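Local coordinates for receptor-type adenylate cyclase gresag 4.1 (Trypanosoma brucei, PDB 1FX2), which converts ATP to cyclic AMP and diphosphate with the help of magnesium, this chain being the catalytic domain of a transmembrane, receptor-type cyclase, at residues M44-I49 and D62-A67; F102-A107 and T117-P122; I138-C143 and H180-S185; Q193-A198 and Q215-P220; V13-T18 and R159-A164. All blocks are in the same frame, centred on the assembly; numbering follows the deposited sequence.

Interaction 1. Residues M44-I49 and D62-A67; sequences MVRSLI and DSFMIA
V45 of the helix sets one methyl squarely over the F64 ring of the strand, a CH-pi contact in which CG1 stands 3.6 Å from the ring centroid and only 5° off its normal. The methyl gets there because CG1 lies anti to the backbone N (chi1 174°), and the two side chains run antiparallel alongside one another. One turn on, I49 and I66 meet tip to tip, I49 CD1 lying 3.8 Å from I66 CG1; V45 CG1 also reaches I66 CD1 at 4.0 Å, which joins the two pairs into one buried apolar layer. Here helix 34-51 packs on the central sheet of the class III cyclase catalytic domain, running nearly parallel to strand 63-68. V45 also touches L81 and F85 of helix 71-87, while H42 meets F64 edge-to-face. The outer side is looser. R46, an exposed residue, passes across the edge of F64 at about a right angle and brings NE to 4.0 Å from F64 CE2, near the ring plane. The guanidinium and ring planes are 77° apart, with F64 CZ over one guanidinium face, and the charge is directed to a salt bridge with E56 on edge strand 55-60.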
# COMPACT_ATOMS: atom_id res chain seq x y z
N MET A 44 9.09 7.05 -28.40
CA MET A 44 9.15 5.80 -27.62
C MET A 44 7.84 5.57 -26.85
O MET A 44 7.33 4.45 -26.85
CB MET A 44 10.33 5.80 -26.69
CG MET A 44 11.67 5.68 -27.46
SD MET A 44 13.08 5.40 -26.35
CE MET A 44 13.25 7.14 -25.71
N VAL A 45 7.33 6.62 -26.20
CA VAL A 45 6.05 6.43 -25.44
C VAL A 45 4.94 6.01 -26.42
O VAL A 45 4.20 5.10 -26.12
CB VAL A 45 5.70 7.73 -24.62
CG1 VAL A 45 4.33 7.55 -24.01
CG2 VAL A 45 6.80 7.99 -23.53
N ARG A 46 4.86 6.67 -27.59
CA ARG A 46 3.78 6.35 -28.51
C ARG A 46 3.94 5.00 -29.10
O ARG A 46 2.89 4.31 -29.29
CB ARG A 46 3.64 7.45 -29.53
CG ARG A 46 3.08 8.69 -28.95
CD ARG A 46 3.03 9.88 -29.90
NE ARG A 46 2.29 10.94 -29.31
CZ ARG A 46 2.50 12.21 -29.53
NH1 ARG A 46 3.54 12.64 -30.31
NH2 ARG A 46 1.57 13.02 -29.15
N SER A 47 5.17 4.52 -29.31
CA SER A 47 5.36 3.17 -29.77
C SER A 47 4.80 2.18 -28.76
O SER A 47 4.18 1.13 -29.14
CB SER A 47 6.84 2.91 -29.96
OG SER A 47 7.05 1.60 -30.34
N LEU A 48 5.05 2.44 -27.47
CA LEU A 48 4.52 1.58 -26.43
C LEU A 48 3.01 1.65 -26.30
O LEU A 48 2.38 0.60 -25.95
CB LEU A 48 5.21 1.96 -25.07
CG LEU A 48 6.70 1.68 -25.14
CD1 LEU A 48 7.32 2.14 -23.81
CD2 LEU A 48 7.02 0.18 -25.39
N ILE A 49 2.43 2.85 -26.44
CA ILE A 49 0.96 2.99 -26.37
C ILE A 49 0.35 2.06 -27.44
O ILE A 49 -0.54 1.28 -27.14
CB ILE A 49 0.54 4.44 -26.59
CG1 ILE A 49 0.90 5.28 -25.35
CG2 ILE A 49 -1.03 4.59 -26.79
CD1 ILE A 49 0.72 6.74 -25.59
N ASP A 62 5.71 17.69 -22.04
CA ASP A 62 6.15 16.31 -22.06
C ASP A 62 5.25 15.45 -21.17
O ASP A 62 5.58 14.27 -20.99
CB ASP A 62 7.63 16.18 -21.57
CG ASP A 62 7.88 16.84 -20.17
OD1 ASP A 62 8.37 17.98 -20.07
OD2 ASP A 62 7.46 16.24 -19.13
N SER A 63 4.16 15.96 -20.68
CA SER A 63 3.29 15.16 -19.81
C SER A 63 2.33 14.34 -20.65
O SER A 63 1.49 14.92 -21.39
CB SER A 63 2.49 16.08 -18.93
OG SER A 63 3.24 17.13 -18.24
N PHE A 64 2.32 13.02 -20.47
CA PHE A 64 1.33 12.13 -21.15
C PHE A 64 0.22 11.75 -20.17
O PHE A 64 0.47 11.56 -18.95
CB PHE A 64 1.96 10.81 -21.67
CG PHE A 64 2.55 10.90 -23.02
CD1 PHE A 64 3.80 11.43 -23.19
CD2 PHE A 64 1.86 10.43 -24.14
CE1 PHE A 64 4.34 11.49 -24.46
CE2 PHE A 64 2.37 10.48 -25.38
CZ PHE A 64 3.66 11.02 -25.58
N MET A 65 -0.99 11.64 -20.73
CA MET A 65 -2.15 11.02 -20.00
C MET A 65 -2.56 9.90 -20.93
O MET A 65 -2.97 10.11 -22.08
CB MET A 65 -3.28 12.04 -19.75
CG MET A 65 -4.46 11.33 -19.04
SD MET A 65 -5.79 12.59 -18.96
CE MET A 65 -7.17 11.62 -18.28
N ILE A 66 -2.51 8.68 -20.40
CA ILE A 66 -2.78 7.44 -21.21
C ILE A 66 -3.86 6.60 -20.49
O ILE A 66 -3.83 6.51 -19.26
CB ILE A 66 -1.48 6.59 -21.31
CG1 ILE A 66 -0.38 7.39 -22.06
CG2 ILE A 66 -1.77 5.25 -22.10
CD1 ILE A 66 1.00 6.84 -21.84
N ALA A 67 -4.84 6.08 -21.27
CA ALA A 67 -5.88 5.23 -20.65
C ALA A 67 -5.76 3.81 -21.17
O ALA A 67 -5.30 3.57 -22.28
CB ALA A 67 -7.30 5.79 -21.00

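Interaction 2. Residues F102-A107 and T117-P122; sequences FEEQRA and TAHMDP
The carboxylate of E103 takes three hydrogen bonds from T117 and A118, in the loop between helices 94-109 and 122-128. E103 OE1 accepts two backbone amides: T117 N at 2.8 Å, on the syn side and 17° out of the carboxylate plane, and A118 N at 2.9 Å, which approaches from above that plane with a more bent N-H...O angle of 134°. The other oxygen, E103 OE2, receives the hydroxyl of T117, with OG1 2.7 Å away, on the syn side but clearly tilted out of the carboxylate plane. Threonine and glutamate side chains cross at about a right angle, and chi1 of T117 (79°) places OG1 between its own backbone N and carbonyl carbon, facing the acid. R133 completes the network by forming a salt bridge to E103 OE2 and a hydrogen bond to T117 OG1. Within the loop, T117 to M120 form a type I turn, closed by M120 N to T117 O at 3.1 Å. Beside the polar grip lies a thinner apolar patch, where E104 CG rests 3.7 Å from A118 CB and 3.8 Å from H119 CE1. The contact lies away from the predicted magnesium site. With amide, hydroxyl and arginine donors all converging on it, the buried E103 carboxylate is probably held as the anion.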
# COMPACT_ATOMS: atom_id res chain seq x y z
N PHE A 102 22.15 18.01 -9.78
CA PHE A 102 20.99 18.40 -8.99
C PHE A 102 20.96 17.60 -7.68
O PHE A 102 20.65 18.15 -6.61
CB PHE A 102 19.63 18.17 -9.69
CG PHE A 102 19.47 18.83 -11.02
CD1 PHE A 102 18.70 18.23 -12.03
CD2 PHE A 102 20.02 20.09 -11.27
CE1 PHE A 102 18.47 18.83 -13.24
CE2 PHE A 102 19.81 20.75 -12.54
CZ PHE A 102 19.03 20.09 -13.50
N GLU A 103 21.25 16.29 -7.73
CA GLU A 103 21.21 15.54 -6.47
C GLU A 103 22.24 16.03 -5.45
O GLU A 103 21.97 16.13 -4.25
CB GLU A 103 21.50 14.05 -6.76
CG GLU A 103 20.49 13.33 -7.62
CD GLU A 103 20.87 11.88 -7.80
OE1 GLU A 103 21.82 11.40 -7.11
OE2 GLU A 103 20.25 11.28 -8.69
N GLU A 104 23.43 16.29 -5.95
CA GLU A 104 24.51 16.76 -5.06
C GLU A 104 24.10 18.09 -4.41
O GLU A 104 24.19 18.26 -3.16
CB GLU A 104 25.76 16.98 -5.86
CG GLU A 104 26.38 15.68 -6.29
CD GLU A 104 27.60 15.83 -7.21
OE1 GLU A 104 28.63 16.31 -6.73
OE2 GLU A 104 27.51 15.46 -8.42
N GLN A 105 23.52 19.01 -5.20
CA GLN A 105 23.09 20.25 -4.54
C GLN A 105 21.92 20.06 -3.57
O GLN A 105 21.80 20.74 -2.52
CB GLN A 105 22.71 21.28 -5.63
CG GLN A 105 23.89 21.56 -6.47
CD GLN A 105 23.74 22.75 -7.41
OE1 GLN A 105 22.93 23.64 -7.17
NE2 GLN A 105 24.62 22.83 -8.40
N ARG A 106 20.98 19.18 -3.93
CA ARG A 106 19.85 18.96 -3.11
C ARG A 106 20.27 18.41 -1.74
O ARG A 106 19.57 18.69 -0.75
CB ARG A 106 18.87 18.03 -3.91
CG ARG A 106 17.54 17.82 -3.34
CD ARG A 106 16.73 16.86 -4.24
NE ARG A 106 16.41 17.47 -5.55
CZ ARG A 106 16.72 16.96 -6.75
NH1 ARG A 106 17.37 15.79 -6.95
NH2 ARG A 106 16.45 17.67 -7.84
N ALA A 107 21.43 17.72 -1.66
CA ALA A 107 21.93 17.14 -0.43
C ALA A 107 22.39 18.25 0.55
O ALA A 107 22.55 17.99 1.73
CB ALA A 107 23.07 16.14 -0.73
N THR A 117 22.13 8.61 -6.96
CA THR A 117 22.92 8.20 -8.10
C THR A 117 24.20 8.97 -8.39
O THR A 117 25.09 8.45 -9.08
CB THR A 117 22.09 8.28 -9.46
OG1 THR A 117 22.03 9.65 -9.92
CG2 THR A 117 20.67 7.75 -9.26
N ALA A 118 24.32 10.16 -7.78
CA ALA A 118 25.43 11.00 -8.18
C ALA A 118 26.77 10.47 -7.90
O ALA A 118 27.73 10.87 -8.63
CB ALA A 118 25.30 12.39 -7.46
N HIS A 119 26.86 9.57 -6.93
CA HIS A 119 28.23 9.11 -6.60
C HIS A 119 28.46 7.66 -7.03
O HIS A 119 29.43 7.03 -6.61
CB HIS A 119 28.52 9.30 -5.10
CG HIS A 119 28.33 10.72 -4.59
ND1 HIS A 119 28.77 11.83 -5.25
CD2 HIS A 119 27.68 11.13 -3.50
CE1 HIS A 119 28.40 12.90 -4.56
NE2 HIS A 119 27.73 12.50 -3.50
N MET A 120 27.57 7.11 -7.84
CA MET A 120 27.79 5.78 -8.36
C MET A 120 28.95 5.72 -9.37
O MET A 120 29.00 6.51 -10.32
CB MET A 120 26.50 5.32 -9.14
CG MET A 120 25.36 4.86 -8.27
SD MET A 120 23.90 4.58 -9.22
CE MET A 120 22.92 3.78 -8.08
N ASP A 121 29.82 4.70 -9.20
CA ASP A 121 30.85 4.44 -10.22
C ASP A 121 30.16 4.36 -11.58
O ASP A 121 29.05 3.84 -11.68
CB ASP A 121 31.51 3.09 -9.88
CG ASP A 121 32.59 2.78 -10.81
OD1 ASP A 121 33.78 3.10 -10.56
OD2 ASP A 121 32.30 2.11 -11.84
N PRO A 122 30.77 4.85 -12.64
CA PRO A 122 30.14 4.82 -13.97
C PRO A 122 29.69 3.47 -14.41
O PRO A 122 28.62 3.41 -15.06
CB PRO A 122 31.26 5.35 -14.91
CG PRO A 122 31.99 6.30 -14.02
CD PRO A 122 32.06 5.59 -12.66

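Interaction 3. Residues I138-C143 and H180-S185; sequences IHTGLC and HAAYMS
T140 packs closest on the short helix: its CG2 meets S185 OG at 3.4 Å, and its OG1 passes 3.5 Å from A182 CA. With OG1 anti to the carbonyl carbon (chi1 -63°), CG2 lies anti to the backbone N, and the branches part, CG2 toward S185 and OG1 toward A182. The small side chain of A182 fits against the strand backbone, with CB 4.0 Å from H139 CA, and I138 CG2 touches the same methyl at 4.1 Å. A181 fills the other flank, its CB 3.6 Å from H139 CE1 and also close to T140 O. With alanines at the crossing, the short segment axes of strand and helix approach to 6.0 Å, at 73°, where helix 180-184 packs across strand 134-141 of the central sheet of the cyclase domain; the small side chains probably allow this. In the next shell, S185 OG bonds back to A181 O at 2.7 Å, fixing the hydroxyl that T140 CG2 touches. H139 ND1 is bonded to T179, whose OG1 also bonds A182 N, and T140 OG1 is paired with the hydroxyl of T14 on the adjoining strand. Beyond these, H180 and Y183 turn away from the strand to meet H87 of the second subunit.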
# COMPACT_ATOMS: atom_id res chain seq x y z
N ILE A 138 0.15 5.38 -11.74
CA ILE A 138 -0.88 4.52 -12.31
C ILE A 138 -1.99 4.31 -11.29
O ILE A 138 -1.69 4.10 -10.09
CB ILE A 138 -0.34 3.10 -12.65
CG1 ILE A 138 0.86 3.20 -13.62
CG2 ILE A 138 -1.47 2.25 -13.33
CD1 ILE A 138 1.51 1.85 -13.85
N HIS A 139 -3.25 4.53 -11.72
CA HIS A 139 -4.36 4.24 -10.77
C HIS A 139 -5.46 3.65 -11.63
O HIS A 139 -5.57 3.90 -12.83
CB HIS A 139 -4.83 5.57 -10.12
CG HIS A 139 -6.07 5.43 -9.29
ND1 HIS A 139 -6.21 4.53 -8.25
CD2 HIS A 139 -7.25 6.10 -9.42
CE1 HIS A 139 -7.44 4.66 -7.76
NE2 HIS A 139 -8.08 5.60 -8.44
N THR A 140 -6.36 2.90 -10.99
CA THR A 140 -7.49 2.24 -11.70
C THR A 140 -8.75 2.58 -10.95
O THR A 140 -8.76 2.49 -9.72
CB THR A 140 -7.34 0.73 -11.67
OG1 THR A 140 -6.13 0.39 -12.37
CG2 THR A 140 -8.57 0.09 -12.36
N GLY A 141 -9.76 3.03 -11.68
CA GLY A 141 -11.05 3.32 -11.00
C GLY A 141 -12.11 3.70 -12.02
O GLY A 141 -11.85 3.90 -13.17
N LEU A 142 -13.36 3.83 -11.50
CA LEU A 142 -14.45 4.25 -12.35
C LEU A 142 -14.28 5.71 -12.73
O LEU A 142 -13.85 6.51 -11.91
CB LEU A 142 -15.79 4.02 -11.61
CG LEU A 142 -16.10 2.55 -11.41
CD1 LEU A 142 -17.25 2.42 -10.43
CD2 LEU A 142 -16.39 1.77 -12.64
N CYS A 143 -14.53 6.04 -14.00
CA CYS A 143 -14.36 7.39 -14.48
C CYS A 143 -15.63 7.91 -15.10
O CYS A 143 -16.52 7.15 -15.48
CB CYS A 143 -13.36 7.42 -15.63
SG CYS A 143 -11.67 7.11 -15.15
N HIS A 180 -2.85 1.20 -4.55
CA HIS A 180 -3.30 -0.15 -4.24
C HIS A 180 -4.46 -0.54 -5.13
O HIS A 180 -4.59 -1.70 -5.45
CB HIS A 180 -3.70 -0.21 -2.75
CG HIS A 180 -4.09 -1.58 -2.30
ND1 HIS A 180 -5.39 -2.01 -2.16
CD2 HIS A 180 -3.30 -2.64 -2.01
CE1 HIS A 180 -5.37 -3.29 -1.79
NE2 HIS A 180 -4.12 -3.68 -1.69
N ALA A 181 -5.34 0.38 -5.50
CA ALA A 181 -6.42 0.06 -6.38
C ALA A 181 -5.99 -0.53 -7.67
O ALA A 181 -6.49 -1.54 -8.13
CB ALA A 181 -7.34 1.29 -6.60
N ALA A 182 -4.91 0.08 -8.26
CA ALA A 182 -4.42 -0.48 -9.49
C ALA A 182 -3.80 -1.86 -9.24
O ALA A 182 -3.96 -2.77 -10.05
CB ALA A 182 -3.36 0.46 -10.10
N TYR A 183 -3.01 -2.00 -8.19
CA TYR A 183 -2.33 -3.27 -7.89
C TYR A 183 -3.35 -4.37 -7.72
O TYR A 183 -3.20 -5.42 -8.37
CB TYR A 183 -1.49 -3.12 -6.63
CG TYR A 183 -0.70 -4.37 -6.30
CD1 TYR A 183 0.32 -4.76 -7.17
CD2 TYR A 183 -0.91 -5.11 -5.15
CE1 TYR A 183 1.09 -5.90 -6.90
CE2 TYR A 183 -0.11 -6.25 -4.88
CZ TYR A 183 0.87 -6.62 -5.76
OH TYR A 183 1.63 -7.78 -5.50
N MET A 184 -4.46 -4.14 -6.99
CA MET A 184 -5.40 -5.21 -6.80
C MET A 184 -6.38 -5.35 -7.97
O MET A 184 -7.17 -6.33 -7.96
CB MET A 184 -5.93 -5.26 -5.26
CG MET A 184 -4.91 -6.18 -4.19
SD MET A 184 -4.66 -7.51 -4.54
CE MET A 184 -6.35 -8.13 -4.41
N SER A 185 -6.32 -4.48 -9.00
CA SER A 185 -7.11 -4.63 -10.24
C SER A 185 -6.50 -5.69 -11.12
O SER A 185 -7.06 -6.10 -12.15
CB SER A 185 -7.27 -3.31 -10.96
OG SER A 185 -8.03 -2.46 -10.15

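Interaction 4. Residues Q193-A198 and Q215-P220; sequences QIDVTA and QLNTVP
Q215 and T197 form a hydrogen-bonded antiparallel pair in the hairpin of strands 196-202 and 211-216, at the edge of the central sheet of the cyclase domain. Two backbone bonds join them: Q215 N to T197 O at 2.8 Å and T197 N to Q215 O at 2.9 Å. Q215 O is also approached by V196 CA at 3.1 Å in a CA-H...O contact. Next, L216 makes the non-hydrogen-bonded pair with V196, both side chains on the same face of the sheet. L216 CD1 touches I194 CB at 4.0 Å, the two side chains crossing at about a right angle, and V196 CG1 lies slightly farther off. V75 of helix 71-87 covers L216 and I194 on this side. At N217 the pairing continues with a nearly straight bond from its N to D195 O at 2.7 Å, and a water bridges N217 O to D195 N, adding a second link between the two residues. With CG anti to the carbonyl carbon, beside the backbone N (chi1 -66°), the N217 amide turns toward T197 and Q215, ND2 donating to Q215 OE1 nearly in its own plane. N217 OD1 lies 2.9 Å from D195 OD1, two acceptors with no hydrogen bond between them, amide and carboxylate planes 76° apart, probably unfavourable; T197 OG1 donates instead to N217 OD1 at 2.8 Å, in the carbonyl plane on a lone pair.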
# COMPACT_ATOMS: atom_id res chain seq x y z
N GLN A 193 3.76 -11.87 -11.98
CA GLN A 193 4.71 -11.45 -13.00
C GLN A 193 5.34 -10.13 -12.77
O GLN A 193 6.11 -9.65 -13.62
CB GLN A 193 4.04 -11.40 -14.37
CG GLN A 193 3.44 -12.80 -14.72
CD GLN A 193 4.49 -13.77 -15.23
OE1 GLN A 193 5.10 -14.54 -14.46
NE2 GLN A 193 4.73 -13.74 -16.55
N ILE A 194 4.99 -9.43 -11.69
CA ILE A 194 5.62 -8.14 -11.44
C ILE A 194 6.24 -8.19 -10.05
O ILE A 194 5.86 -9.03 -9.22
CB ILE A 194 4.67 -6.95 -11.57
CG1 ILE A 194 3.48 -7.11 -10.64
CG2 ILE A 194 4.23 -6.79 -13.02
CD1 ILE A 194 2.64 -5.90 -10.59
N ASP A 195 7.08 -7.19 -9.77
CA ASP A 195 7.83 -7.01 -8.59
C ASP A 195 7.50 -5.63 -8.02
O ASP A 195 7.80 -4.64 -8.70
CB ASP A 195 9.32 -7.03 -9.08
CG ASP A 195 10.36 -6.92 -7.99
OD1 ASP A 195 10.15 -6.44 -6.84
OD2 ASP A 195 11.54 -7.20 -8.36
N VAL A 196 6.78 -5.58 -6.90
CA VAL A 196 6.46 -4.29 -6.23
C VAL A 196 7.06 -4.17 -4.83
O VAL A 196 7.32 -5.17 -4.14
CB VAL A 196 4.94 -4.00 -6.16
CG1 VAL A 196 4.31 -3.98 -7.58
CG2 VAL A 196 4.23 -4.98 -5.21
N THR A 197 7.25 -2.93 -4.40
CA THR A 197 7.70 -2.63 -3.04
C THR A 197 6.66 -1.71 -2.42
O THR A 197 6.28 -0.67 -3.02
CB THR A 197 9.00 -1.92 -3.07
OG1 THR A 197 9.98 -2.82 -3.64
CG2 THR A 197 9.41 -1.49 -1.61
N ALA A 198 6.06 -2.13 -1.29
CA ALA A 198 5.12 -1.26 -0.62
C ALA A 198 5.77 -0.02 -0.06
O ALA A 198 6.80 -0.11 0.61
CB ALA A 198 4.43 -2.02 0.59
N GLN A 215 5.53 0.76 -5.30
CA GLN A 215 6.57 1.06 -6.29
C GLN A 215 6.67 -0.15 -7.18
O GLN A 215 6.96 -1.27 -6.70
CB GLN A 215 7.86 1.34 -5.53
CG GLN A 215 9.10 1.40 -6.45
CD GLN A 215 10.33 1.64 -5.64
OE1 GLN A 215 11.21 0.72 -5.45
NE2 GLN A 215 10.38 2.76 -5.01
N LEU A 216 6.53 0.08 -8.49
CA LEU A 216 6.75 -1.03 -9.46
C LEU A 216 8.20 -1.09 -9.75
O LEU A 216 8.75 -0.12 -10.34
CB LEU A 216 5.90 -0.75 -10.75
CG LEU A 216 6.16 -1.76 -11.89
CD1 LEU A 216 5.40 -3.06 -11.50
CD2 LEU A 216 5.46 -1.22 -13.11
N ASN A 217 8.84 -2.24 -9.53
CA ASN A 217 10.27 -2.30 -9.74
C ASN A 217 10.41 -2.70 -11.21
O ASN A 217 9.91 -3.74 -11.62
CB ASN A 217 10.86 -3.30 -8.75
CG ASN A 217 10.73 -2.82 -7.30
OD1 ASN A 217 10.20 -3.53 -6.37
ND2 ASN A 217 11.11 -1.61 -7.10
N THR A 218 11.10 -1.89 -11.99
CA THR A 218 11.24 -2.02 -13.46
C THR A 218 12.71 -2.36 -13.73
O THR A 218 13.08 -3.52 -13.98
CB THR A 218 10.75 -0.72 -14.23
OG1 THR A 218 11.53 0.44 -13.88
CG2 THR A 218 9.30 -0.39 -13.82
N VAL A 219 13.54 -1.32 -13.78
CA VAL A 219 15.01 -1.51 -13.90
C VAL A 219 15.47 -2.13 -12.58
O VAL A 219 15.40 -1.60 -11.46
CB VAL A 219 15.62 -0.22 -14.13
CG1 VAL A 219 17.15 -0.36 -14.13
CG2 VAL A 219 15.15 0.29 -15.44
N PRO A 220 16.02 -3.32 -12.68
CA PRO A 220 16.44 -3.97 -11.43
C PRO A 220 17.56 -3.21 -10.60
O PRO A 220 18.47 -2.68 -11.19
CB PRO A 220 16.94 -5.36 -11.93
CG PRO A 220 16.38 -5.47 -13.36
CD PRO A 220 16.36 -4.10 -13.89
O HOH W 1 8.13 -5.66 -12.14

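Interaction 5. Residues V13-T18 and R159-A164; sequences VTLIFT and RTPNMA
L15 drives its CD1 into helix 159-169 obliquely across P161, coming to 3.4 Å from P161 CA, a close carbon-carbon approach, and 3.5 Å from P161 CB. CG lies anti to the carbonyl carbon (chi1 -61°) and the chain beyond is extended, which carries that methyl to the start of the helix, where T160 CG2 also lies beside it at 4.1 Å. Nearer the strand, L15 CB faces A164 CB at 3.9 Å. F17, two residues on and on the same side of the strand, presents its ring edge to A164 CB, which sits near the ring plane, 3.6 Å from F17 CD1, while P161 O approaches obliquely, 3.7 Å from F17 CE1. The alanine methyl sits in the notch formed by L15 and F17. The helix lies over the central sheet of the cyclase catalytic domain, the segment axes crossing at -36°. F17 belongs to the strand that carries D19, a predicted magnesium ligand, and F234 meets its ring edge-to-face. The hydroxyl of T160 is bonded to L142 O, leaving its methyl to face the strand. With carbon contacts dominating and all touching residues buried, cohesion across this interface comes mainly from apolar packing.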
# COMPACT_ATOMS: atom_id res chain seq x y z
N VAL A 13 -11.26 2.15 -15.40
CA VAL A 13 -10.27 2.63 -16.36
C VAL A 13 -8.94 2.69 -15.62
O VAL A 13 -8.87 3.12 -14.51
CB VAL A 13 -10.61 4.03 -16.86
CG1 VAL A 13 -9.57 4.44 -17.89
CG2 VAL A 13 -12.04 4.05 -17.56
N THR A 14 -7.89 2.24 -16.29
CA THR A 14 -6.53 2.38 -15.72
C THR A 14 -5.90 3.59 -16.39
O THR A 14 -5.93 3.67 -17.64
CB THR A 14 -5.69 1.18 -15.88
OG1 THR A 14 -6.31 0.10 -15.16
CG2 THR A 14 -4.33 1.36 -15.26
N LEU A 15 -5.52 4.60 -15.59
CA LEU A 15 -4.86 5.81 -16.15
C LEU A 15 -3.41 5.85 -15.75
O LEU A 15 -3.05 5.49 -14.64
CB LEU A 15 -5.51 7.09 -15.66
CG LEU A 15 -6.99 7.18 -16.07
CD1 LEU A 15 -7.68 8.37 -15.36
CD2 LEU A 15 -7.09 7.30 -17.62
N ILE A 16 -2.60 6.27 -16.72
CA ILE A 16 -1.14 6.41 -16.51
C ILE A 16 -0.82 7.86 -16.84
O ILE A 16 -1.23 8.41 -17.87
CB ILE A 16 -0.39 5.64 -17.54
CG1 ILE A 16 -0.81 4.14 -17.58
CG2 ILE A 16 1.10 5.68 -17.21
CD1 ILE A 16 -0.18 3.42 -18.79
N PHE A 17 -0.14 8.55 -15.92
CA PHE A 17 0.39 9.89 -16.17
C PHE A 17 1.88 9.80 -16.10
O PHE A 17 2.46 9.05 -15.32
CB PHE A 17 -0.09 10.92 -15.08
CG PHE A 17 -1.49 11.35 -15.28
CD1 PHE A 17 -2.55 10.57 -14.85
CD2 PHE A 17 -1.75 12.53 -15.95
CE1 PHE A 17 -3.90 10.95 -15.08
CE2 PHE A 17 -3.12 12.91 -16.17
CZ PHE A 17 -4.19 12.10 -15.71
N THR A 18 2.54 10.56 -16.99
CA THR A 18 4.01 10.58 -17.04
C THR A 18 4.47 12.01 -17.15
O THR A 18 3.80 12.90 -17.72
CB THR A 18 4.59 9.80 -18.24
OG1 THR A 18 4.40 10.56 -19.45
CG2 THR A 18 3.97 8.37 -18.40
N ARG A 159 -12.60 11.83 -9.84
CA ARG A 159 -11.69 11.40 -8.84
C ARG A 159 -10.61 10.47 -9.36
O ARG A 159 -9.49 10.54 -8.87
CB ARG A 159 -12.42 10.68 -7.69
CG ARG A 159 -13.28 11.68 -6.85
CD ARG A 159 -14.03 11.03 -5.64
NE ARG A 159 -13.12 10.60 -4.55
CZ ARG A 159 -13.43 10.54 -3.25
NH1 ARG A 159 -14.65 10.89 -2.83
NH2 ARG A 159 -12.53 10.13 -2.36
N THR A 160 -10.92 9.63 -10.33
CA THR A 160 -9.94 8.65 -10.85
C THR A 160 -8.76 9.33 -11.55
O THR A 160 -7.60 9.10 -11.15
CB THR A 160 -10.64 7.56 -11.68
OG1 THR A 160 -11.51 6.84 -10.78
CG2 THR A 160 -9.67 6.56 -12.29
N PRO A 161 -9.00 10.23 -12.51
CA PRO A 161 -7.82 10.86 -13.10
C PRO A 161 -7.12 11.78 -12.09
O PRO A 161 -5.88 11.90 -12.10
CB PRO A 161 -8.36 11.65 -14.31
CG PRO A 161 -9.85 11.58 -14.19
CD PRO A 161 -10.24 10.48 -13.29
N ASN A 162 -7.86 12.38 -11.16
CA ASN A 162 -7.25 13.24 -10.16
C ASN A 162 -6.28 12.41 -9.34
O ASN A 162 -5.12 12.83 -9.14
CB ASN A 162 -8.29 13.84 -9.20
CG ASN A 162 -7.68 14.81 -8.17
OD1 ASN A 162 -7.17 15.84 -8.57
ND2 ASN A 162 -7.70 14.45 -6.89
N MET A 163 -6.70 11.21 -8.90
CA MET A 163 -5.78 10.41 -8.08
C MET A 163 -4.59 9.92 -8.88
O MET A 163 -3.50 9.86 -8.32
CB MET A 163 -6.41 9.18 -7.21
CG MET A 163 -5.51 8.62 -5.66
SD MET A 163 -6.76 7.28 -5.45
CE MET A 163 -6.05 5.61 -4.82
N ALA A 164 -4.82 9.50 -10.12
CA ALA A 164 -3.69 9.04 -10.94
C ALA A 164 -2.66 10.15 -11.11
O ALA A 164 -1.41 9.89 -11.03
CB ALA A 164 -4.18 8.60 -12.36

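In the fold
From the N terminus, strand 13-18 opens the longest loop, closed at 159-164 by interaction 5. Interaction 1 is nested inside it, as is interaction 2, which lies about 28 Å from interaction 1 between centres and ties down a peripheral helix and loop. Interaction 3 crosses interaction 5: it opens at 138-143, before helix 159-169, and closes after it at 180-185. Interaction 4 follows in series as an edge hairpin. Interactions 1, 3, 4 and 5 all reach the central sheet. Strand 13-20 lies between the strands of interactions 1 and 3, joined to the first by backbone bonds such as I66 O to I16 N, while Y183 packs on V196 to connect interactions 3 and 4.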